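Local coordinates for protein beta-N-acetylhexosaminidase (Streptomyces plicatus, PDB 1JAK) that hydrolyses terminal non-reducing N-acetylhexosamine residues from beta-glycosides as a family 20 enzyme, by substrate-assisted catalysis, and is inhibited by the azasugar GalNAc-isofagomine, at residues Tyr157-Ala162 against Tyr188-Leu193; Gly85-Leu90 against Gly108-Ala113. One frame throughout, in Å; residues are numbered along the deposited sequence.

Contact 1 (157-162 against 188-193) lies within the family 20 catalytic domain, near the centre of the chain, and contact 2 (85-90 against 108-113) within domain 2, about 27 Å from that centre. Both join parallel strands, but the first pair belongs to the closed barrel sheet and the second to a mixed sheet. The two centres are 25 Å apart, the nearest atoms about 12 Å, so the contacts do not touch. Contact 1 is the one that approaches the pocket: the side chain of His192 is about 8 Å from the bound GalNAc-isofagomine. It also reaches back toward domain 2, since Arg160 and Asn189 both bind Glu98, a residue of that domain.

Contact 1 of 2, residues Tyr157-Ala162 against Tyr188-Leu193; sequences YAWRSA and YNKLHL
Asn189 and Lys190 reach the carbonyl oxygen of Ala158 from opposite faces of the carbonyl plane. Asn189 ND2 bonds to Ala158 O at 2.8 Å from well above that plane, and Lys190 NZ arrives at 2.9 Å from the other side. The amide of Asn189 works at both ends: its OD1 accepts from Arg160 N at 3.1 Å, so the amide bonds to the backbone of Ala158 and Arg160, much as a peptide group would, where strand 159-165 begins. A chi1 of 65° sets that amide between its own backbone N and carbonyl carbon, turned to the neighbouring strand. Lys190 crosses Trp159 at about a right angle, and CD sits over the six-membered ring, 3.4 Å from its centroid, in a CH-pi contact. Its extended chain bends only at chi4 (65°), which brings NZ round to Ala158 O.

Further along, Ser161 is in register with Lys190, and Ala162 with Leu191. These are the first two strands of the TIM barrel, joined through helix 173-184 as a beta-alpha-beta unit. Arg160 O takes both Asn189 N, at 2.8 Å, and Lys190 N, at 3.2 Å; Ala162 N donates to Lys190 O, and Ala162 O receives His192 N. On the helix-covered side, Ala162 CB lies 4.2 Å from Tyr188 CD1, over one face of the ring.

The Asn189 amide meets one face of the Arg160 guanidinium near its rim, tilted 41° to it. Arg160 NH1 donates to Tyr157 O at 2.9 Å, with the oxygen in the guanidinium plane, while NH2 forms a salt bridge with Glu98, which also accepts from Asn189 ND2. Toward the barrel interior, Glu444 binds both Ser161 OG and His192 ND1, and Glu250 takes His192 NE2.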
ATOM      1  N   TYR A 157       9.084  -6.667  -8.641  1.00 10.63           N
ATOM      2  CA  TYR A 157       8.157  -7.538  -7.917  1.00  9.82           C
ATOM      3  C   TYR A 157       6.706  -7.198  -8.231  1.00  9.90           C
ATOM      4  O   TYR A 157       6.377  -6.040  -8.480  1.00  9.50           O
ATOM      5  CB  TYR A 157       8.372  -7.398  -6.408  1.00  8.95           C
ATOM      6  CG  TYR A 157       9.701  -7.917  -5.923  1.00  9.50           C
ATOM      7  CD1 TYR A 157       9.969  -9.285  -5.903  1.00 10.52           C
ATOM      8  CD2 TYR A 157      10.694  -7.042  -5.479  1.00  8.58           C
ATOM      9  CE1 TYR A 157      11.192  -9.771  -5.452  1.00 11.28           C
ATOM     10  CE2 TYR A 157      11.923  -7.519  -5.026  1.00 10.24           C
ATOM     11  CZ  TYR A 157      12.162  -8.884  -5.016  1.00 10.84           C
ATOM     12  OH  TYR A 157      13.371  -9.362  -4.566  1.00 10.98           O
ATOM     13  N   ALA A 158       5.843  -8.212  -8.193  1.00  9.63           N
ATOM     14  CA  ALA A 158       4.422  -8.030  -8.474  1.00 10.35           C
ATOM     15  C   ALA A 158       3.619  -7.652  -7.232  1.00 10.27           C
ATOM     16  O   ALA A 158       2.496  -7.163  -7.346  1.00 10.52           O
ATOM     17  CB  ALA A 158       3.845  -9.293  -9.100  1.00 11.96           C
ATOM     18  N   TRP A 159       4.178  -7.896  -6.049  1.00  9.95           N
ATOM     19  CA  TRP A 159       3.484  -7.544  -4.814  1.00  9.08           C
ATOM     20  C   TRP A 159       4.150  -6.310  -4.214  1.00  8.26           C
ATOM     21  O   TRP A 159       5.200  -6.402  -3.589  1.00  8.56           O
ATOM     22  CB  TRP A 159       3.520  -8.706  -3.808  1.00  8.82           C
ATOM     23  CG  TRP A 159       2.617  -8.475  -2.627  1.00  8.00           C
ATOM     24  CD1 TRP A 159       2.807  -7.582  -1.608  1.00  7.74           C
ATOM     25  CD2 TRP A 159       1.344  -9.091  -2.385  1.00  7.53           C
ATOM     26  NE1 TRP A 159       1.732  -7.601  -0.753  1.00  8.84           N
ATOM     27  CE2 TRP A 159       0.818  -8.517  -1.205  1.00  7.37           C
ATOM     28  CE3 TRP A 159       0.595 -10.071  -3.053  1.00  8.57           C
ATOM     29  CZ2 TRP A 159      -0.425  -8.889  -0.677  1.00  8.42           C
ATOM     30  CZ3 TRP A 159      -0.642 -10.442  -2.530  1.00  8.93           C
ATOM     31  CH2 TRP A 159      -1.138  -9.850  -1.351  1.00  8.37           C
ATOM     32  N   ARG A 160       3.536  -5.151  -4.431  1.00  8.41           N
ATOM     33  CA  ARG A 160       4.055  -3.884  -3.921  1.00  6.82           C
ATOM     34  C   ARG A 160       2.865  -3.258  -3.203  1.00  8.33           C
ATOM     35  O   ARG A 160       2.044  -2.572  -3.815  1.00  7.25           O
ATOM     36  CB  ARG A 160       4.531  -3.007  -5.091  1.00  8.28           C
ATOM     37  CG  ARG A 160       5.500  -3.730  -6.040  1.00  8.08           C
ATOM     38  CD  ARG A 160       6.051  -2.809  -7.125  1.00  8.15           C
ATOM     39  NE  ARG A 160       4.987  -2.143  -7.873  1.00  7.08           N
ATOM     40  CZ  ARG A 160       4.273  -2.707  -8.843  1.00  8.53           C
ATOM     41  NH1 ARG A 160       4.505  -3.962  -9.208  1.00  9.37           N
ATOM     42  NH2 ARG A 160       3.313  -2.015  -9.442  1.00  6.80           N
ATOM     43  N   SER A 161       2.771  -3.499  -1.899  1.00  7.81           N
ATOM     44  CA  SER A 161       1.618  -3.016  -1.154  1.00  8.00           C
ATOM     45  C   SER A 161       1.851  -2.088   0.016  1.00  7.56           C
ATOM     46  O   SER A 161       2.954  -1.966   0.546  1.00  7.06           O
ATOM     47  CB  SER A 161       0.803  -4.210  -0.657  1.00 12.46           C
ATOM     48  OG  SER A 161       1.615  -5.065   0.121  1.00 19.66           O
ATOM     49  N   ALA A 162       0.764  -1.432   0.404  1.00  6.76           N
ATOM     50  CA  ALA A 162       0.752  -0.519   1.534  1.00  6.18           C
ATOM     51  C   ALA A 162      -0.453  -0.935   2.360  1.00  6.66           C
ATOM     52  O   ALA A 162      -1.516  -1.225   1.809  1.00  6.79           O
ATOM     53  CB  ALA A 162       0.592   0.922   1.054  1.00  6.80           C
ATOM     54  N   TYR A 188       2.542   1.622  -6.091  1.00  7.77           N
ATOM     55  CA  TYR A 188       2.135   0.490  -5.263  1.00  7.83           C
ATOM     56  C   TYR A 188       0.966  -0.094  -6.050  1.00  7.37           C
ATOM     57  O   TYR A 188       0.268   0.650  -6.742  1.00  9.24           O
ATOM     58  CB  TYR A 188       1.620   0.973  -3.904  1.00  7.48           C
ATOM     59  CG  TYR A 188       2.693   1.240  -2.878  1.00  7.29           C
ATOM     60  CD1 TYR A 188       3.253   0.193  -2.142  1.00  7.96           C
ATOM     61  CD2 TYR A 188       3.141   2.538  -2.628  1.00  7.26           C
ATOM     62  CE1 TYR A 188       4.232   0.435  -1.178  1.00  8.25           C
ATOM     63  CE2 TYR A 188       4.120   2.791  -1.667  1.00  7.10           C
ATOM     64  CZ  TYR A 188       4.659   1.733  -0.944  1.00  8.60           C
ATOM     65  OH  TYR A 188       5.616   1.971   0.016  1.00  8.00           O
ATOM     66  N   ASN A 189       0.738  -1.402  -5.961  1.00  7.53           N
ATOM     67  CA  ASN A 189      -0.376  -1.990  -6.697  1.00  8.83           C
ATOM     68  C   ASN A 189      -1.352  -2.783  -5.835  1.00  8.34           C
ATOM     69  O   ASN A 189      -2.312  -3.369  -6.341  1.00  7.88           O
ATOM     70  CB  ASN A 189       0.137  -2.850  -7.864  1.00  8.30           C
ATOM     71  CG  ASN A 189       0.930  -4.063  -7.412  1.00  9.79           C
ATOM     72  OD1 ASN A 189       1.122  -4.301  -6.215  1.00  8.32           O
ATOM     73  ND2 ASN A 189       1.393  -4.846  -8.380  1.00  8.74           N
ATOM     74  N   LYS A 190      -1.115  -2.796  -4.527  1.00  8.44           N
ATOM     75  CA  LYS A 190      -2.011  -3.492  -3.623  1.00  7.47           C
ATOM     76  C   LYS A 190      -2.244  -2.652  -2.381  1.00  7.30           C
ATOM     77  O   LYS A 190      -1.333  -1.979  -1.901  1.00  6.66           O
ATOM     78  CB  LYS A 190      -1.439  -4.868  -3.265  1.00 11.17           C
ATOM     79  CG  LYS A 190      -1.477  -5.821  -4.460  1.00 14.50           C
ATOM     80  CD  LYS A 190      -0.739  -7.113  -4.218  1.00 17.30           C
ATOM     81  CE  LYS A 190      -0.893  -8.059  -5.407  1.00 14.24           C
ATOM     82  NZ  LYS A 190      -0.260  -7.559  -6.665  1.00 13.57           N
ATOM     83  N   LEU A 191      -3.482  -2.663  -1.897  1.00  7.22           N
ATOM     84  CA  LEU A 191      -3.848  -1.923  -0.696  1.00  6.49           C
ATOM     85  C   LEU A 191      -4.401  -2.922   0.301  1.00  6.43           C
ATOM     86  O   LEU A 191      -5.483  -3.477   0.107  1.00  7.15           O
ATOM     87  CB  LEU A 191      -4.912  -0.861  -0.994  1.00  6.65           C
ATOM     88  CG  LEU A 191      -5.371  -0.066   0.237  1.00  8.52           C
ATOM     89  CD1 LEU A 191      -4.253   0.869   0.684  1.00  9.62           C
ATOM     90  CD2 LEU A 191      -6.631   0.731  -0.086  1.00  9.18           C
ATOM     91  N   HIS A 192      -3.635  -3.155   1.357  1.00  6.20           N
ATOM     92  CA  HIS A 192      -4.005  -4.081   2.419  1.00  6.52           C
ATOM     93  C   HIS A 192      -4.765  -3.279   3.479  1.00  7.08           C
ATOM     94  O   HIS A 192      -4.252  -2.299   4.013  1.00  7.47           O
ATOM     95  CB  HIS A 192      -2.713  -4.696   2.986  1.00  5.99           C
ATOM     96  CG  HIS A 192      -2.901  -5.569   4.191  1.00  6.51           C
ATOM     97  ND1 HIS A 192      -1.830  -6.080   4.895  1.00  7.97           N
ATOM     98  CD2 HIS A 192      -4.011  -5.988   4.842  1.00  6.87           C
ATOM     99  CE1 HIS A 192      -2.274  -6.771   5.930  1.00  8.15           C
ATOM    100  NE2 HIS A 192      -3.594  -6.731   5.921  1.00  7.89           N
ATOM    101  N   LEU A 193      -6.001  -3.675   3.758  1.00  6.13           N
ATOM    102  CA  LEU A 193      -6.800  -2.982   4.761  1.00  6.50           C
ATOM    103  C   LEU A 193      -6.982  -3.882   5.976  1.00  6.87           C
ATOM    104  O   LEU A 193      -7.504  -4.990   5.858  1.00  8.10           O
ATOM    105  CB  LEU A 193      -8.173  -2.603   4.195  1.00  8.01           C
ATOM    106  CG  LEU A 193      -8.196  -1.528   3.104  1.00  8.16           C
ATOM    107  CD1 LEU A 193      -9.621  -1.338   2.586  1.00 10.52           C
ATOM    108  CD2 LEU A 193      -7.659  -0.219   3.673  1.00 10.03           C
TER

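Contact 2 of 2, residues Gly85-Leu90 against Gly108-Ala113; sequences GIRLRL and GVTITA
Arg89 reaches Thr112 because its chi1 of 53° places CG between backbone N and carbonyl carbon, and a bend at chi3 (-66°) then swings the guanidinium across to the neighbouring strand. Thr112 meets it with OG1 set beside its own backbone N, opposite the carbonyl carbon. Arg89 NH1 donates to Thr112 OG1 at 3.0 Å, and the oxygen lies at the edge of the guanidinium, practically in its plane, which helps set how the flat group is turned. The two side chains run side by side. Lower down the arginine, CD of Arg89 slants over the methyl of Thr110, 3.6 Å from CG2.

Arg87 shares this face of the sheet but its end turns away from the partner strand. CB of Arg89 lies over the centre of the Arg87 guanidinium, 3.8 Å above its plane, and the same guanidinium forms a salt bridge with Asp52, whose other carboxylate oxygen accepts from Leu90 N.

Beneath the side chains the backbones run in regular parallel pairing. Val109 N bonds to Gly85 O, Arg87 N to Val109 O at 2.8 Å, Ile111 N to Arg87 O, Arg89 N to Ile111 O at 2.9 Å and Ala113 N to Arg89 O.

The reverse face is apolar. Leu88 and Ile111 point the same way, with Leu88 CD2 3.9 Å from Ile111 CD1. Helix 55-72 covers Ile86 and Leu88, and Leu119 of helix 116-129 packs on Leu90, Ile111 and Ala113. Strand 100-105 pairs antiparallel with 108-113 along its other edge, which makes 108-113 an inner strand of the mixed sheet, backed by helices on one face, that builds the alpha/beta domain 2 of family 20 hexosaminidases.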
ATOM      1  N   GLY A  85      -0.443  16.703 -27.693  1.00 16.47           N
ATOM      2  CA  GLY A  85       0.887  16.911 -27.146  1.00 15.32           C
ATOM      3  C   GLY A  85       1.268  15.832 -26.150  1.00 14.55           C
ATOM      4  O   GLY A  85       2.446  15.521 -25.983  1.00 16.05           O
ATOM      5  N   ILE A  86       0.272  15.282 -25.465  1.00 12.87           N
ATOM      6  CA  ILE A  86       0.499  14.200 -24.512  1.00 11.99           C
ATOM      7  C   ILE A  86      -0.320  13.031 -25.035  1.00 12.54           C
ATOM      8  O   ILE A  86      -1.543  13.120 -25.133  1.00 13.40           O
ATOM      9  CB  ILE A  86       0.013  14.559 -23.090  1.00 12.01           C
ATOM     10  CG1 ILE A  86       0.859  15.701 -22.526  1.00 12.59           C
ATOM     11  CG2 ILE A  86       0.117  13.333 -22.182  1.00 13.56           C
ATOM     12  CD1 ILE A  86       0.404  16.198 -21.166  1.00 13.41           C
ATOM     13  N   ARG A  87       0.353  11.942 -25.382  1.00 12.32           N
ATOM     14  CA  ARG A  87      -0.338  10.779 -25.917  1.00 13.25           C
ATOM     15  C   ARG A  87      -0.173   9.542 -25.051  1.00 12.99           C
ATOM     16  O   ARG A  87       0.936   9.201 -24.643  1.00 12.97           O
ATOM     17  CB  ARG A  87       0.165  10.470 -27.330  1.00 16.73           C
ATOM     18  CG  ARG A  87      -0.435   9.208 -27.950  1.00 20.78           C
ATOM     19  CD  ARG A  87      -1.204   9.531 -29.221  1.00 27.61           C
ATOM     20  NE  ARG A  87      -1.665   8.338 -29.933  1.00 29.01           N
ATOM     21  CZ  ARG A  87      -2.582   7.486 -29.479  1.00 31.47           C
ATOM     22  NH1 ARG A  87      -3.159   7.676 -28.298  1.00 29.78           N
ATOM     23  NH2 ARG A  87      -2.933   6.439 -30.217  1.00 32.20           N
ATOM     24  N   LEU A  88      -1.294   8.887 -24.775  1.00 12.14           N
ATOM     25  CA  LEU A  88      -1.306   7.661 -23.990  1.00 13.32           C
ATOM     26  C   LEU A  88      -1.744   6.584 -24.974  1.00 13.69           C
ATOM     27  O   LEU A  88      -2.866   6.617 -25.480  1.00 13.65           O
ATOM     28  CB  LEU A  88      -2.311   7.772 -22.839  1.00 12.94           C
ATOM     29  CG  LEU A  88      -2.159   9.001 -21.935  1.00 13.92           C
ATOM     30  CD1 LEU A  88      -3.173   8.923 -20.797  1.00 14.14           C
ATOM     31  CD2 LEU A  88      -0.743   9.069 -21.381  1.00 13.76           C
ATOM     32  N   ARG A  89      -0.859   5.638 -25.262  1.00 14.70           N
ATOM     33  CA  ARG A  89      -1.197   4.597 -26.220  1.00 16.96           C
ATOM     34  C   ARG A  89      -0.933   3.177 -25.760  1.00 17.16           C
ATOM     35  O   ARG A  89       0.086   2.887 -25.136  1.00 15.86           O
ATOM     36  CB  ARG A  89      -0.466   4.853 -27.540  1.00 19.79           C
ATOM     37  CG  ARG A  89       1.035   5.034 -27.410  1.00 23.23           C
ATOM     38  CD  ARG A  89       1.632   5.562 -28.710  1.00 27.73           C
ATOM     39  NE  ARG A  89       1.523   4.600 -29.804  1.00 30.47           N
ATOM     40  CZ  ARG A  89       2.288   3.520 -29.927  1.00 32.88           C
ATOM     41  NH1 ARG A  89       3.223   3.261 -29.022  1.00 33.38           N
ATOM     42  NH2 ARG A  89       2.121   2.698 -30.954  1.00 33.29           N
ATOM     43  N   LEU A  90      -1.877   2.298 -26.080  1.00 18.28           N
ATOM     44  CA  LEU A  90      -1.771   0.888 -25.741  1.00 19.40           C
ATOM     45  C   LEU A  90      -1.268   0.169 -26.982  1.00 21.27           C
ATOM     46  O   LEU A  90      -1.868   0.268 -28.054  1.00 20.44           O
ATOM     47  CB  LEU A  90      -3.137   0.335 -25.333  1.00 19.91           C
ATOM     48  CG  LEU A  90      -3.740   0.942 -24.067  1.00 21.50           C
ATOM     49  CD1 LEU A  90      -5.168   0.454 -23.889  1.00 23.49           C
ATOM     50  CD2 LEU A  90      -2.883   0.568 -22.866  1.00 21.18           C
ATOM     51  N   GLY A 108       6.343  16.333 -28.195  1.00 13.92           N
ATOM     52  CA  GLY A 108       5.356  15.901 -27.223  1.00 14.52           C
ATOM     53  C   GLY A 108       5.827  14.791 -26.300  1.00 13.94           C
ATOM     54  O   GLY A 108       6.974  14.340 -26.370  1.00 14.06           O
ATOM     55  N   VAL A 109       4.939  14.368 -25.411  1.00 13.43           N
ATOM     56  CA  VAL A 109       5.243  13.286 -24.483  1.00 13.45           C
ATOM     57  C   VAL A 109       4.340  12.120 -24.838  1.00 13.30           C
ATOM     58  O   VAL A 109       3.127  12.284 -24.980  1.00 13.83           O
ATOM     59  CB  VAL A 109       4.981  13.690 -23.013  1.00 13.48           C
ATOM     60  CG1 VAL A 109       5.064  12.463 -22.111  1.00 15.18           C
ATOM     61  CG2 VAL A 109       6.006  14.721 -22.569  1.00 15.64           C
ATOM     62  N   THR A 110       4.937  10.947 -25.006  1.00 12.85           N
ATOM     63  CA  THR A 110       4.171   9.760 -25.334  1.00 12.58           C
ATOM     64  C   THR A 110       4.446   8.660 -24.324  1.00 12.23           C
ATOM     65  O   THR A 110       5.599   8.309 -24.073  1.00 12.29           O
ATOM     66  CB  THR A 110       4.519   9.225 -26.734  1.00 14.79           C
ATOM     67  OG1 THR A 110       4.212  10.222 -27.716  1.00 15.26           O
ATOM     68  CG2 THR A 110       3.720   7.963 -27.035  1.00 14.90           C
ATOM     69  N   ILE A 111       3.377   8.138 -23.736  1.00 11.25           N
ATOM     70  CA  ILE A 111       3.486   7.048 -22.777  1.00 10.81           C
ATOM     71  C   ILE A 111       2.862   5.840 -23.459  1.00 11.56           C
ATOM     72  O   ILE A 111       1.687   5.860 -23.822  1.00 11.06           O
ATOM     73  CB  ILE A 111       2.727   7.358 -21.474  1.00 10.86           C
ATOM     74  CG1 ILE A 111       3.385   8.546 -20.767  1.00 10.78           C
ATOM     75  CG2 ILE A 111       2.726   6.129 -20.562  1.00 11.92           C
ATOM     76  CD1 ILE A 111       2.649   9.013 -19.523  1.00 11.14           C
ATOM     77  N   THR A 112       3.664   4.799 -23.648  1.00 10.88           N
ATOM     78  CA  THR A 112       3.200   3.585 -24.304  1.00 11.86           C
ATOM     79  C   THR A 112       3.240   2.405 -23.340  1.00 11.15           C
ATOM     80  O   THR A 112       4.194   2.252 -22.582  1.00 11.28           O
ATOM     81  CB  THR A 112       4.084   3.252 -25.524  1.00 13.65           C
ATOM     82  OG1 THR A 112       4.116   4.375 -26.415  1.00 13.84           O
ATOM     83  CG2 THR A 112       3.537   2.040 -26.260  1.00 14.90           C
ATOM     84  N   ALA A 113       2.205   1.574 -23.378  1.00 11.82           N
ATOM     85  CA  ALA A 113       2.133   0.403 -22.506  1.00 12.87           C
ATOM     86  C   ALA A 113       1.216  -0.654 -23.105  1.00 13.89           C
ATOM     87  O   ALA A 113       0.489  -0.386 -24.062  1.00 14.47           O
ATOM     88  CB  ALA A 113       1.625   0.812 -21.129  1.00 11.70           C
TER